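Local coordinates for ribosome-associated factor Y (PDB 3TQM), which probably binds ribosomes as a hibernation factor of the short HPF type, associating with the 100S dimers of 70S particles and so regulating translation, at residues E21-R26 / K72-L77; I37-H42 / K48-N53; K55-T60 / S86-K91. All coordinates share one frame; numbering follows the deposited sequence. Where two conformers were deposited one is given.

Contact 1. Residues E21-R26 / K72-L77; sequences EKKLHR and KTVDLL
Lys23 and Asp75 tie together the two helices that lie side by side on one face of the sheet in the beta-alpha-beta-beta-beta-alpha fold of the HPF/YfiA family. Their CA atoms are 8.0 Å apart, the closest pair of CA atoms between 21-26 and 72-77, and the lysine spans the gap almost alone. Beyond CG its chain is fully extended, running from helix 14-24 over the groove toward helix 70-89. Halfway along, CD passes Val74 CG1 at 4.2 Å, a loose apolar touch. Val74 holds that methyl anti to its own backbone N (chi1 166°); the residue is buried and also packs on Leu16, Leu19 and Thr20 of the first helix and Phe41 of the sheet below. Lys23 itself is partly exposed, its CD touching Val74 and its NZ reaching on to Asp75, which the lysine meets at about a right angle. Lys23 NZ donates to Asp75 OD1 at 2.7 Å, a hydrogen-bonded salt bridge. The other carboxylate oxygen, OD2, has a weak hydrogen bond to His79 one turn further on, so both oxygens of Asp75 have a partner. The ammonium group reaches OD1 on its anti side, 23° out of the carboxylate plane, with Lys23 CE following close behind at 3.3 Å from Asp75 OD1.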
ATOM      1  N   GLU A  21       5.526  -3.727  -5.571  1.00 26.52           N
ATOM      2  CA  GLU A  21       4.769  -4.013  -6.784  1.00 29.28           C
ATOM      3  C   GLU A  21       4.185  -5.421  -6.774  1.00 27.30           C
ATOM      4  O   GLU A  21       2.984  -5.601  -6.970  1.00 28.57           O
ATOM      5  CB  GLU A  21       5.646  -3.835  -8.024  1.00 33.97           C
ATOM      6  CG  GLU A  21       5.730  -2.410  -8.535  1.00 35.67           C
ATOM      7  CD  GLU A  21       6.594  -2.292  -9.775  1.00 39.43           C
ATOM      8  OE1 GLU A  21       7.057  -3.337 -10.282  1.00 41.97           O
ATOM      9  OE2 GLU A  21       6.810  -1.155 -10.242  1.00 40.52           O
ATOM     10  N   LYS A  22       5.036  -6.415  -6.542  1.00 25.88           N
ATOM     11  CA  LYS A  22       4.612  -7.807  -6.628  1.00 30.65           C
ATOM     12  C   LYS A  22       3.613  -8.180  -5.536  1.00 33.12           C
ATOM     13  O   LYS A  22       2.761  -9.044  -5.738  1.00 36.76           O
ATOM     14  CB  LYS A  22       5.815  -8.754  -6.596  1.00 32.81           C
ATOM     15  CG  LYS A  22       6.375  -9.010  -5.215  1.00 33.35           C
ATOM     16  CD  LYS A  22       7.304 -10.211  -5.230  1.00 38.09           C
ATOM     17  CE  LYS A  22       7.747 -10.580  -3.824  1.00 40.19           C
ATOM     18  NZ  LYS A  22       8.542 -11.838  -3.799  1.00 43.50           N
ATOM     19  N   LYS A  23       3.713  -7.525  -4.383  1.00 30.17           N
ATOM     20  CA  LYS A  23       2.775  -7.781  -3.295  1.00 30.46           C
ATOM     21  C   LYS A  23       1.399  -7.183  -3.580  1.00 28.45           C
ATOM     22  O   LYS A  23       0.377  -7.754  -3.206  1.00 24.82           O
ATOM     23  CB  LYS A  23       3.318  -7.262  -1.965  1.00 31.18           C
ATOM     24  CG  LYS A  23       4.176  -8.264  -1.226  1.00 35.32           C
ATOM     25  CD  LYS A  23       4.563  -7.743   0.146  1.00 37.98           C
ATOM     26  CE  LYS A  23       5.407  -8.755   0.900  1.00 42.63           C
ATOM     27  NZ  LYS A  23       6.221  -8.093   1.960  1.00 44.45           N
ATOM     28  N   LEU A  24       1.378  -6.030  -4.237  1.00 29.58           N
ATOM     29  CA  LEU A  24       0.123  -5.394  -4.609  1.00 29.87           C
ATOM     30  C   LEU A  24      -0.584  -6.210  -5.676  1.00 36.01           C
ATOM     31  O   LEU A  24      -1.810  -6.279  -5.711  1.00 38.83           O
ATOM     32  CB  LEU A  24       0.368  -3.972  -5.108  1.00 27.13           C
ATOM     33  CG  LEU A  24       0.603  -2.909  -4.039  1.00 22.86           C
ATOM     34  CD1 LEU A  24       1.028  -1.608  -4.687  1.00 23.91           C
ATOM     35  CD2 LEU A  24      -0.654  -2.713  -3.212  1.00 20.87           C
ATOM     36  N   HIS A  25       0.202  -6.828  -6.551  1.00 37.36           N
ATOM     37  CA  HIS A  25      -0.350  -7.658  -7.615  1.00 40.02           C
ATOM     38  C   HIS A  25      -0.876  -8.986  -7.075  1.00 37.45           C
ATOM     39  O   HIS A  25      -1.464  -9.777  -7.813  1.00 39.72           O
ATOM     40  CB  HIS A  25       0.697  -7.901  -8.704  1.00 43.81           C
ATOM     41  CG  HIS A  25       1.042  -6.676  -9.491  1.00 46.41           C
ATOM     42  ND1 HIS A  25       0.088  -5.788  -9.940  1.00 46.09           N
ATOM     43  CD2 HIS A  25       2.235  -6.187  -9.907  1.00 47.56           C
ATOM     44  CE1 HIS A  25       0.677  -4.808 -10.601  1.00 45.73           C
ATOM     45  NE2 HIS A  25       1.980  -5.025 -10.596  1.00 46.86           N
ATOM     46  N   ARG A  26      -0.664  -9.218  -5.782  1.00 31.12           N
ATOM     47  CA  ARG A  26      -1.121 -10.437  -5.123  1.00 29.40           C
ATOM     48  C   ARG A  26      -2.321 -10.172  -4.223  1.00 27.00           C
ATOM     49  O   ARG A  26      -2.954 -11.105  -3.730  1.00 29.03           O
ATOM     50  CB  ARG A  26       0.000 -11.039  -4.274  1.00 32.52           C
ATOM     51  CG  ARG A  26       1.112 -11.713  -5.053  1.00 38.79           C
ATOM     52  CD  ARG A  26       2.169 -12.235  -4.095  1.00 45.22           C
ATOM     53  NE  ARG A  26       3.250 -12.930  -4.784  1.00 54.04           N
ATOM     54  CZ  ARG A  26       4.488 -13.029  -4.309  1.00 57.88           C
ATOM     55  NH1 ARG A  26       4.802 -12.464  -3.148  1.00 56.18           N
ATOM     56  NH2 ARG A  26       5.415 -13.680  -4.998  1.00 60.67           N
ATOM     57  N   LYS A  72       9.225  -4.497   6.153  1.00 26.93           N
ATOM     58  CA  LYS A  72       8.263  -5.065   7.086  1.00 29.84           C
ATOM     59  C   LYS A  72       6.977  -4.237   7.102  1.00 31.08           C
ATOM     60  O   LYS A  72       5.880  -4.779   7.232  1.00 32.88           O
ATOM     61  CB  LYS A  72       8.858  -5.133   8.491  1.00 34.49           C
ATOM     62  CG  LYS A  72       8.055  -5.985   9.458  1.00 41.35           C
ATOM     63  CD  LYS A  72       8.626  -5.921  10.865  1.00 46.58           C
ATOM     64  CE  LYS A  72       7.967  -6.950  11.769  1.00 51.05           C
ATOM     65  NZ  LYS A  72       6.481  -6.845  11.733  1.00 52.78           N
ATOM     66  N   THR A  73       7.122  -2.922   6.961  1.00 28.44           N
ATOM     67  CA  THR A  73       5.976  -2.018   6.951  1.00 24.92           C
ATOM     68  C   THR A  73       5.060  -2.296   5.764  1.00 24.29           C
ATOM     69  O   THR A  73       3.840  -2.342   5.909  1.00 21.08           O
ATOM     70  CB  THR A  73       6.415  -0.542   6.904  1.00 22.69           C
ATOM     71  OG1 THR A  73       7.282  -0.264   8.009  1.00 20.81           O
ATOM     72  CG2 THR A  73       5.199   0.369   6.970  1.00 22.22           C
ATOM     73  N   VAL A  74       5.658  -2.470   4.588  1.00 27.20           N
ATOM     74  CA  VAL A  74       4.898  -2.792   3.384  1.00 26.62           C
ATOM     75  C   VAL A  74       4.036  -4.018   3.631  1.00 25.85           C
ATOM     76  O   VAL A  74       2.840  -4.023   3.337  1.00 25.24           O
ATOM     77  CB  VAL A  74       5.821  -3.061   2.185  1.00 26.88           C
ATOM     78  CG1 VAL A  74       5.045  -3.715   1.053  1.00 29.19           C
ATOM     79  CG2 VAL A  74       6.476  -1.766   1.717  1.00 26.97           C
ATOM     80  N   ASP A  75       4.654  -5.053   4.186  1.00 27.87           N
ATOM     81  CA  ASP A  75       3.962  -6.295   4.494  1.00 30.12           C
ATOM     82  C   ASP A  75       2.752  -6.031   5.384  1.00 23.53           C
ATOM     83  O   ASP A  75       1.674  -6.578   5.157  1.00 19.33           O
ATOM     84  CB  ASP A  75       4.916  -7.272   5.183  1.00 37.05           C
ATOM     85  CG  ASP A  75       4.524  -8.719   4.965  1.00 45.65           C
ATOM     86  OD1 ASP A  75       5.124  -9.370   4.085  1.00 50.17           O
ATOM     87  OD2 ASP A  75       3.614  -9.205   5.668  1.00 47.90           O
ATOM     88  N   LEU A  76       2.936  -5.186   6.394  1.00 24.61           N
ATOM     89  CA  LEU A  76       1.855  -4.838   7.312  1.00 28.01           C
ATOM     90  C   LEU A  76       0.720  -4.102   6.603  1.00 27.86           C
ATOM     91  O   LEU A  76      -0.456  -4.376   6.845  1.00 26.39           O
ATOM     92  CB  LEU A  76       2.387  -3.991   8.472  1.00 28.21           C
ATOM     93  CG  LEU A  76       2.907  -4.727   9.714  1.00 28.88           C
ATOM     94  CD1 LEU A  76       3.855  -5.853   9.337  1.00 28.99           C
ATOM     95  CD2 LEU A  76       3.577  -3.750  10.671  1.00 26.82           C
ATOM     96  N   LEU A  77       1.081  -3.168   5.730  1.00 28.38           N
ATOM     97  CA  LEU A  77       0.095  -2.368   5.012  1.00 26.19           C
ATOM     98  C   LEU A  77      -0.775  -3.236   4.107  1.00 27.93           C
ATOM     99  O   LEU A  77      -1.951  -2.937   3.895  1.00 29.47           O
ATOM    100  CB  LEU A  77       0.779  -1.275   4.191  1.00 22.00           C
ATOM    101  CG  LEU A  77      -0.152  -0.320   3.439  1.00 21.42           C
ATOM    102  CD1 LEU A  77      -1.112   0.364   4.400  1.00 18.07           C
ATOM    103  CD2 LEU A  77       0.647   0.708   2.657  1.00 22.58           C
TER

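Contact 2. Residues I37-H42 / K48-N53; sequences IHIIFH and KIVDAN
Ile40 and Asp51 face each other at the middle of two antiparallel strands as a hydrogen-bonded pair. Ile40 N donates to Asp51 O at 2.8 Å, nearly straight at 170°, and Asp51 N returns a bond to Ile40 O at 3.0 Å. His38 with Asn53 repeats the pattern two residues away. At the His42 and Ile49 end only the bond from His42 N to Ile49 O is sound; the return bond is weak and bent. Asp51 O also receives the CA-H of Ile39, with CA 3.4 Å away.

Between these pairs stand the non-hydrogen-bonded ones, Ile39 with Ala52 and Phe41 with Val50, whose side chains all enter the apolar face. Val50 touches both neighbours with separate branches. Its CG1, anti to the backbone N (chi1 179°), reaches Ile39 CG2 at 3.9 Å, and CG2 lies 3.7 Å from Phe41 CD2. Val50 and Phe41 run side by side in the same direction, and CG1 also sits over one face of the ring. On the other face of the sheet Ile49 packs over the His42 ring, but His42 was modelled in two conformers and that detail is tentative.

Further out, Met70, Thr73 and Leu77 of helix 70-89 close over Val50, while Leu16 and Thr20 of helix 14-24 cover Phe41. On the face of His38, Ile40, His42, Ile49, Asp51 and Asn53, His38 NE2 bonds to Thr6 OG1 and Asn53 ND2 to Asn62 OD1, each on an adjoining strand. Strand 2-8 runs parallel to 36-44 and bonds to its other edge, which makes this antiparallel beta hairpin the centre of a mixed four-stranded sheet backed by two helices.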
ATOM      1  N   ILE A  37      -3.733   3.045  -7.391  1.00 27.03           N
ATOM      2  CA  ILE A  37      -3.105   2.916  -6.088  1.00 24.04           C
ATOM      3  C   ILE A  37      -1.963   3.910  -5.990  1.00 26.03           C
ATOM      4  O   ILE A  37      -1.023   3.860  -6.783  1.00 30.23           O
ATOM      5  CB  ILE A  37      -2.528   1.516  -5.868  1.00 22.27           C
ATOM      6  CG1 ILE A  37      -3.625   0.460  -5.980  1.00 25.12           C
ATOM      7  CG2 ILE A  37      -1.840   1.438  -4.512  1.00 22.12           C
ATOM      8  CD1 ILE A  37      -3.199  -0.899  -5.477  1.00 28.18           C
ATOM      9  N   HIS A  38      -2.045   4.821  -5.026  1.00 24.08           N
ATOM     10  CA  HIS A  38      -0.951   5.748  -4.787  1.00 25.27           C
ATOM     11  C   HIS A  38      -0.317   5.459  -3.432  1.00 25.17           C
ATOM     12  O   HIS A  38      -0.967   5.571  -2.392  1.00 23.71           O
ATOM     13  CB  HIS A  38      -1.421   7.200  -4.874  1.00 24.50           C
ATOM     14  CG  HIS A  38      -0.299   8.189  -4.959  1.00 25.70           C
ATOM     15  ND1 HIS A  38      -0.490   9.503  -5.328  1.00 25.53           N
ATOM     16  CD2 HIS A  38       1.029   8.055  -4.723  1.00 24.90           C
ATOM     17  CE1 HIS A  38       0.668  10.136  -5.315  1.00 24.18           C
ATOM     18  NE2 HIS A  38       1.608   9.281  -4.951  1.00 23.92           N
ATOM     19  N   ILE A  39       0.956   5.072  -3.459  1.00 25.79           N
ATOM     20  CA  ILE A  39       1.694   4.718  -2.255  1.00 26.84           C
ATOM     21  C   ILE A  39       2.694   5.806  -1.887  1.00 27.01           C
ATOM     22  O   ILE A  39       3.369   6.365  -2.751  1.00 26.45           O
ATOM     23  CB  ILE A  39       2.449   3.390  -2.435  1.00 27.81           C
ATOM     24  CG1 ILE A  39       1.464   2.262  -2.721  1.00 29.92           C
ATOM     25  CG2 ILE A  39       3.267   3.058  -1.197  1.00 29.13           C
ATOM     26  CD1 ILE A  39       2.132   0.933  -2.896  1.00 32.79           C
ATOM     27  N   ILE A  40       2.784   6.100  -0.596  1.00 26.79           N
ATOM     28  CA  ILE A  40       3.705   7.114  -0.109  1.00 26.54           C
ATOM     29  C   ILE A  40       4.586   6.581   1.015  1.00 27.01           C
ATOM     30  O   ILE A  40       4.100   6.236   2.094  1.00 24.62           O
ATOM     31  CB  ILE A  40       2.956   8.370   0.361  1.00 26.64           C
ATOM     32  CG1 ILE A  40       2.144   8.962  -0.794  1.00 27.97           C
ATOM     33  CG2 ILE A  40       3.930   9.398   0.912  1.00 23.97           C
ATOM     34  CD1 ILE A  40       1.504  10.285  -0.474  1.00 29.10           C
ATOM     35  N   PHE A  41       5.886   6.507   0.743  1.00 28.03           N
ATOM     36  CA  PHE A  41       6.861   6.085   1.741  1.00 29.27           C
ATOM     37  C   PHE A  41       7.389   7.305   2.494  1.00 30.59           C
ATOM     38  O   PHE A  41       7.566   8.376   1.916  1.00 31.83           O
ATOM     39  CB  PHE A  41       8.028   5.362   1.079  1.00 27.47           C
ATOM     40  CG  PHE A  41       7.635   4.110   0.342  1.00 28.28           C
ATOM     41  CD1 PHE A  41       7.165   4.173  -0.959  1.00 28.83           C
ATOM     42  CD2 PHE A  41       7.741   2.871   0.949  1.00 28.72           C
ATOM     43  CE1 PHE A  41       6.803   3.025  -1.636  1.00 30.75           C
ATOM     44  CE2 PHE A  41       7.382   1.720   0.278  1.00 29.81           C
ATOM     45  CZ  PHE A  41       6.911   1.795  -1.017  1.00 29.90           C
ATOM     46  N   HIS A  42       7.601   7.152   3.794  0.51 30.40           N
ATOM     47  CA  HIS A  42       8.227   8.213   4.562  0.51 30.42           C
ATOM     48  C   HIS A  42       8.704   7.712   5.911  0.51 30.82           C
ATOM     49  O   HIS A  42       8.193   6.730   6.445  0.51 30.67           O
ATOM     50  CB  HIS A  42       7.300   9.427   4.711  0.51 30.32           C
ATOM     51  CG  HIS A  42       5.913   9.087   5.155  0.51 30.26           C
ATOM     52  ND1 HIS A  42       5.015   8.416   4.350  0.51 29.98           N
ATOM     53  CD2 HIS A  42       5.258   9.349   6.310  0.51 29.83           C
ATOM     54  CE1 HIS A  42       3.873   8.268   4.997  0.51 29.85           C
ATOM     55  NE2 HIS A  42       3.994   8.826   6.188  0.51 29.79           N
ATOM     56  N   LYS A  48       9.304   3.758  10.110  1.00 31.92           N
ATOM     57  CA  LYS A  48       9.233   3.581   8.666  1.00 30.63           C
ATOM     58  C   LYS A  48       7.776   3.474   8.237  1.00 29.25           C
ATOM     59  O   LYS A  48       7.241   2.371   8.102  1.00 29.98           O
ATOM     60  CB  LYS A  48       9.984   2.316   8.241  1.00 29.15           C
ATOM     61  CG  LYS A  48      11.444   2.284   8.656  1.00 31.41           C
ATOM     62  CD  LYS A  48      12.177   3.524   8.175  1.00 35.24           C
ATOM     63  CE  LYS A  48      13.677   3.405   8.415  1.00 38.13           C
ATOM     64  NZ  LYS A  48      13.988   3.143   9.847  1.00 40.27           N
ATOM     65  N   ILE A  49       7.136   4.619   8.024  1.00 26.51           N
ATOM     66  CA  ILE A  49       5.718   4.650   7.671  1.00 23.37           C
ATOM     67  C   ILE A  49       5.467   4.455   6.178  1.00 21.84           C
ATOM     68  O   ILE A  49       6.132   5.066   5.338  1.00 22.31           O
ATOM     69  CB  ILE A  49       5.059   5.972   8.101  1.00 22.30           C
ATOM     70  CG1 ILE A  49       5.210   6.187   9.606  1.00 23.29           C
ATOM     71  CG2 ILE A  49       3.599   5.994   7.701  1.00 21.83           C
ATOM     72  CD1 ILE A  49       6.420   7.002   9.987  1.00 24.09           C
ATOM     73  N   VAL A  50       4.501   3.600   5.854  1.00 19.84           N
ATOM     74  CA  VAL A  50       4.042   3.459   4.476  1.00 22.62           C
ATOM     75  C   VAL A  50       2.532   3.698   4.420  1.00 26.00           C
ATOM     76  O   VAL A  50       1.769   3.093   5.170  1.00 28.10           O
ATOM     77  CB  VAL A  50       4.386   2.075   3.886  1.00 21.34           C
ATOM     78  CG1 VAL A  50       3.879   1.962   2.458  1.00 18.91           C
ATOM     79  CG2 VAL A  50       5.890   1.844   3.929  1.00 22.50           C
ATOM     80  N   ASP A  51       2.113   4.595   3.533  1.00 27.41           N
ATOM     81  CA  ASP A  51       0.712   4.982   3.420  1.00 28.25           C
ATOM     82  C   ASP A  51       0.191   4.672   2.017  1.00 22.98           C
ATOM     83  O   ASP A  51       0.935   4.754   1.038  1.00 19.08           O
ATOM     84  CB  ASP A  51       0.560   6.472   3.739  1.00 38.59           C
ATOM     85  CG  ASP A  51      -0.889   6.898   3.892  1.00 50.78           C
ATOM     86  OD1 ASP A  51      -1.780   6.020   3.905  1.00 54.26           O
ATOM     87  OD2 ASP A  51      -1.138   8.117   4.014  1.00 55.86           O
ATOM     88  N   ALA A  52      -1.085   4.307   1.922  1.00 22.01           N
ATOM     89  CA  ALA A  52      -1.667   3.900   0.647  1.00 19.08           C
ATOM     90  C   ALA A  52      -3.071   4.455   0.418  1.00 19.51           C
ATOM     91  O   ALA A  52      -3.910   4.456   1.320  1.00 18.62           O
ATOM     92  CB  ALA A  52      -1.674   2.382   0.536  1.00 17.33           C
ATOM     93  N   ASN A  53      -3.314   4.926  -0.801  1.00 23.62           N
ATOM     94  CA  ASN A  53      -4.636   5.391  -1.210  1.00 25.86           C
ATOM     95  C   ASN A  53      -5.128   4.571  -2.402  1.00 27.07           C
ATOM     96  O   ASN A  53      -4.571   4.652  -3.496  1.00 29.37           O
ATOM     97  CB  ASN A  53      -4.592   6.885  -1.557  1.00 27.38           C
ATOM     98  CG  ASN A  53      -5.899   7.395  -2.140  1.00 28.05           C
ATOM     99  OD1 ASN A  53      -6.071   7.434  -3.357  1.00 28.72           O
ATOM    100  ND2 ASN A  53      -6.822   7.798  -1.273  1.00 26.77           N
TER

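Contact 3. Residues K55-T60 / S86-K91; sequences KLPGST and SKYKAK
Tyr88 carries nearly everything that passes between the end of helix 70-89 and the turn at 55-60, so its side chain can be followed outward against Leu56, Pro57 and Ser59. From CB, which points at the turn, CG is set anti to the backbone N (chi1 163°), and this swings the ring off the helix and over Leu56. The first ring atom, CG, lies 3.8 Å from Leu56 CD1, and the next, CD1 of Tyr88, comes to 3.6 Å from the same methyl. That methyl sits over the ring face, only 18° off the normal through the centroid, in a CH-pi contact. At the CD1-CE1 edge, near the ring plane, stands Ser59 OG, 3.6 Å from Tyr88 CE1.

The strip meeting the ring is the tight hairpin between strands 47-56 and 59-65, a type II turn from Leu56 to Ser59 with Gly58 at phi 97°, where a CB would jam against Pro57 O. Leu56 N bonds to Ser59 O at 3.1 Å, and Lys55 NZ folds back to the same oxygen at 3.3 Å from the opposite face of its plane, well above that plane and not on a lone pair. Two donors therefore grip one carbonyl at the base of the turn.

Further along the tyrosine, CZ passes Leu56 CB at 4.1 Å; that leucine also packs on Ile34. At the tip, Tyr88 OH lies 3.9 Å from Pro57 CD, the proline crossing the tyrosine at about a right angle, and the hydroxyl is hydrogen-bonded to Glu33 OE1 in the connection leading to strand 36-44.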
ATOM      1  N   LYS A  55      -8.208   3.308  -5.023  1.00 23.78           N
ATOM      2  CA  LYS A  55      -9.458   3.740  -5.629  1.00 24.46           C
ATOM      3  C   LYS A  55     -10.226   2.583  -6.265  1.00 24.50           C
ATOM      4  O   LYS A  55      -9.740   1.924  -7.184  1.00 26.09           O
ATOM      5  CB  LYS A  55      -9.194   4.843  -6.655  1.00 27.81           C
ATOM      6  CG  LYS A  55     -10.443   5.376  -7.340  1.00 30.37           C
ATOM      7  CD  LYS A  55     -11.498   5.809  -6.333  1.00 32.84           C
ATOM      8  CE  LYS A  55     -12.724   6.374  -7.035  1.00 34.02           C
ATOM      9  NZ  LYS A  55     -13.898   6.455  -6.126  1.00 34.47           N
ATOM     10  N   LEU A  56     -11.426   2.341  -5.748  1.00 22.71           N
ATOM     11  CA  LEU A  56     -12.331   1.343  -6.292  1.00 23.22           C
ATOM     12  C   LEU A  56     -13.539   2.075  -6.854  1.00 28.68           C
ATOM     13  O   LEU A  56     -13.718   3.266  -6.595  1.00 30.34           O
ATOM     14  CB  LEU A  56     -12.781   0.377  -5.195  1.00 18.70           C
ATOM     15  CG  LEU A  56     -11.695  -0.404  -4.457  1.00 17.85           C
ATOM     16  CD1 LEU A  56     -12.070  -0.566  -2.993  1.00 18.20           C
ATOM     17  CD2 LEU A  56     -11.436  -1.761  -5.108  1.00 18.11           C
ATOM     18  N   PRO A  57     -14.372   1.375  -7.638  1.00 33.59           N
ATOM     19  CA  PRO A  57     -15.585   2.018  -8.152  1.00 34.68           C
ATOM     20  C   PRO A  57     -16.548   2.370  -7.018  1.00 33.92           C
ATOM     21  O   PRO A  57     -17.100   1.475  -6.375  1.00 33.61           O
ATOM     22  CB  PRO A  57     -16.196   0.942  -9.058  1.00 35.00           C
ATOM     23  CG  PRO A  57     -15.046   0.051  -9.423  1.00 34.90           C
ATOM     24  CD  PRO A  57     -14.186   0.023  -8.193  1.00 35.49           C
ATOM     25  N   GLY A  58     -16.733   3.664  -6.771  1.00 33.17           N
ATOM     26  CA  GLY A  58     -17.695   4.121  -5.784  1.00 30.71           C
ATOM     27  C   GLY A  58     -17.131   4.450  -4.415  1.00 31.20           C
ATOM     28  O   GLY A  58     -17.814   5.060  -3.597  1.00 31.86           O
ATOM     29  N   SER A  59     -15.890   4.050  -4.156  1.00 30.14           N
ATOM     30  CA  SER A  59     -15.291   4.281  -2.844  1.00 29.01           C
ATOM     31  C   SER A  59     -13.772   4.391  -2.880  1.00 26.05           C
ATOM     32  O   SER A  59     -13.148   4.190  -3.919  1.00 26.11           O
ATOM     33  CB  SER A  59     -15.717   3.185  -1.857  1.00 30.85           C
ATOM     34  OG  SER A  59     -15.400   1.895  -2.358  1.00 30.83           O
ATOM     35  N   THR A  60     -13.190   4.715  -1.731  1.00 25.24           N
ATOM     36  CA  THR A  60     -11.750   4.893  -1.624  1.00 25.33           C
ATOM     37  C   THR A  60     -11.240   4.321  -0.306  1.00 26.58           C
ATOM     38  O   THR A  60     -11.828   4.555   0.751  1.00 27.29           O
ATOM     39  CB  THR A  60     -11.361   6.378  -1.713  1.00 23.68           C
ATOM     40  OG1 THR A  60     -11.846   6.927  -2.942  1.00 22.58           O
ATOM     41  CG2 THR A  60      -9.853   6.544  -1.652  1.00 23.41           C
ATOM     42  N   SER A  86     -11.814  -6.641   2.041  1.00 21.77           N
ATOM     43  CA  SER A  86     -12.805  -7.635   2.436  1.00 24.04           C
ATOM     44  C   SER A  86     -14.083  -6.984   2.955  1.00 26.51           C
ATOM     45  O   SER A  86     -15.174  -7.515   2.762  1.00 28.74           O
ATOM     46  CB  SER A  86     -12.235  -8.610   3.467  1.00 25.44           C
ATOM     47  OG  SER A  86     -11.347  -9.532   2.856  1.00 27.62           O
ATOM     48  N   LYS A  87     -13.947  -5.841   3.620  1.00 28.13           N
ATOM     49  CA  LYS A  87     -15.113  -5.077   4.056  1.00 30.29           C
ATOM     50  C   LYS A  87     -15.832  -4.496   2.839  1.00 26.83           C
ATOM     51  O   LYS A  87     -17.060  -4.544   2.748  1.00 29.02           O
ATOM     52  CB  LYS A  87     -14.711  -3.956   5.015  1.00 33.39           C
ATOM     53  CG  LYS A  87     -14.257  -4.439   6.382  1.00 41.62           C
ATOM     54  CD  LYS A  87     -13.932  -3.271   7.303  1.00 47.99           C
ATOM     55  CE  LYS A  87     -13.563  -3.759   8.698  1.00 54.92           C
ATOM     56  NZ  LYS A  87     -13.181  -2.634   9.603  1.00 58.17           N
ATOM     57  N   TYR A  88     -15.056  -3.946   1.914  1.00 19.51           N
ATOM     58  CA  TYR A  88     -15.588  -3.440   0.661  1.00 23.55           C
ATOM     59  C   TYR A  88     -16.434  -4.506  -0.024  1.00 27.05           C
ATOM     60  O   TYR A  88     -17.578  -4.261  -0.408  1.00 24.62           O
ATOM     61  CB  TYR A  88     -14.440  -3.006  -0.254  1.00 24.00           C
ATOM     62  CG  TYR A  88     -14.826  -2.848  -1.705  1.00 26.06           C
ATOM     63  CD1 TYR A  88     -15.387  -1.666  -2.169  1.00 28.84           C
ATOM     64  CD2 TYR A  88     -14.622  -3.879  -2.611  1.00 26.00           C
ATOM     65  CE1 TYR A  88     -15.739  -1.517  -3.494  1.00 28.34           C
ATOM     66  CE2 TYR A  88     -14.971  -3.739  -3.940  1.00 26.96           C
ATOM     67  CZ  TYR A  88     -15.530  -2.556  -4.375  1.00 27.83           C
ATOM     68  OH  TYR A  88     -15.881  -2.410  -5.696  1.00 29.06           O
ATOM     69  N   LYS A  89     -15.863  -5.698  -0.167  1.00 28.52           N
ATOM     70  CA  LYS A  89     -16.560  -6.814  -0.794  1.00 26.35           C
ATOM     71  C   LYS A  89     -17.813  -7.199  -0.008  1.00 27.03           C
ATOM     72  O   LYS A  89     -18.844  -7.525  -0.590  1.00 31.68           O
ATOM     73  CB  LYS A  89     -15.624  -8.016  -0.925  1.00 24.97           C
ATOM     74  CG  LYS A  89     -16.266  -9.245  -1.541  1.00 25.75           C
ATOM     75  CD  LYS A  89     -15.291 -10.408  -1.560  1.00 27.96           C
ATOM     76  CE  LYS A  89     -15.899 -11.636  -2.218  1.00 28.02           C
ATOM     77  NZ  LYS A  89     -14.937 -12.774  -2.219  1.00 27.98           N
ATOM     78  N   ALA A  90     -17.719  -7.148   1.317  1.00 22.98           N
ATOM     79  CA  ALA A  90     -18.833  -7.529   2.180  1.00 22.05           C
ATOM     80  C   ALA A  90     -19.985  -6.526   2.144  1.00 23.74           C
ATOM     81  O   ALA A  90     -21.028  -6.755   2.751  1.00 26.06           O
ATOM     82  CB  ALA A  90     -18.357  -7.748   3.603  1.00 21.30           C
ATOM     83  N   LYS A  91     -19.795  -5.414   1.441  1.00 20.90           N
ATOM     84  CA  LYS A  91     -20.835  -4.391   1.354  1.00 20.56           C
ATOM     85  C   LYS A  91     -21.568  -4.422   0.011  1.00 15.27           C
ATOM     86  O   LYS A  91     -21.158  -5.126  -0.916  1.00 12.68           O
ATOM     87  CB  LYS A  91     -20.246  -3.002   1.601  1.00 22.77           C
ATOM     88  CG  LYS A  91     -19.746  -2.794   3.023  1.00 26.33           C
ATOM     89  CD  LYS A  91     -18.838  -1.576   3.111  1.00 28.09           C
ATOM     90  CE  LYS A  91     -18.302  -1.397   4.520  1.00 31.52           C
ATOM     91  NZ  LYS A  91     -17.213  -0.379   4.584  1.00 32.86           N
TER

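In the fold
Contact 2 builds the middle of the sheet, whereas contacts 1 and 3 fasten helix 70-89 to its surroundings near one end and at the other, their centres about 19 Å apart. Contacts 1 and 2 meet directly, through packing of Leu24 CD1 on Ile39 CD1 at 3.3 Å and a probable hydrogen bond from Thr73 OG1 to Lys48 O. Contacts 2 and 3 share strand 47-56 and touch between Asn53 and Thr60. The chemistry follows position: regular backbone bonding and apolar side chains in contact 2, a charge pair above the helix groove in contact 1, and a tyrosine face on a hairpin turn in peripheral contact 3, its centre about 15 Å from the chain centre.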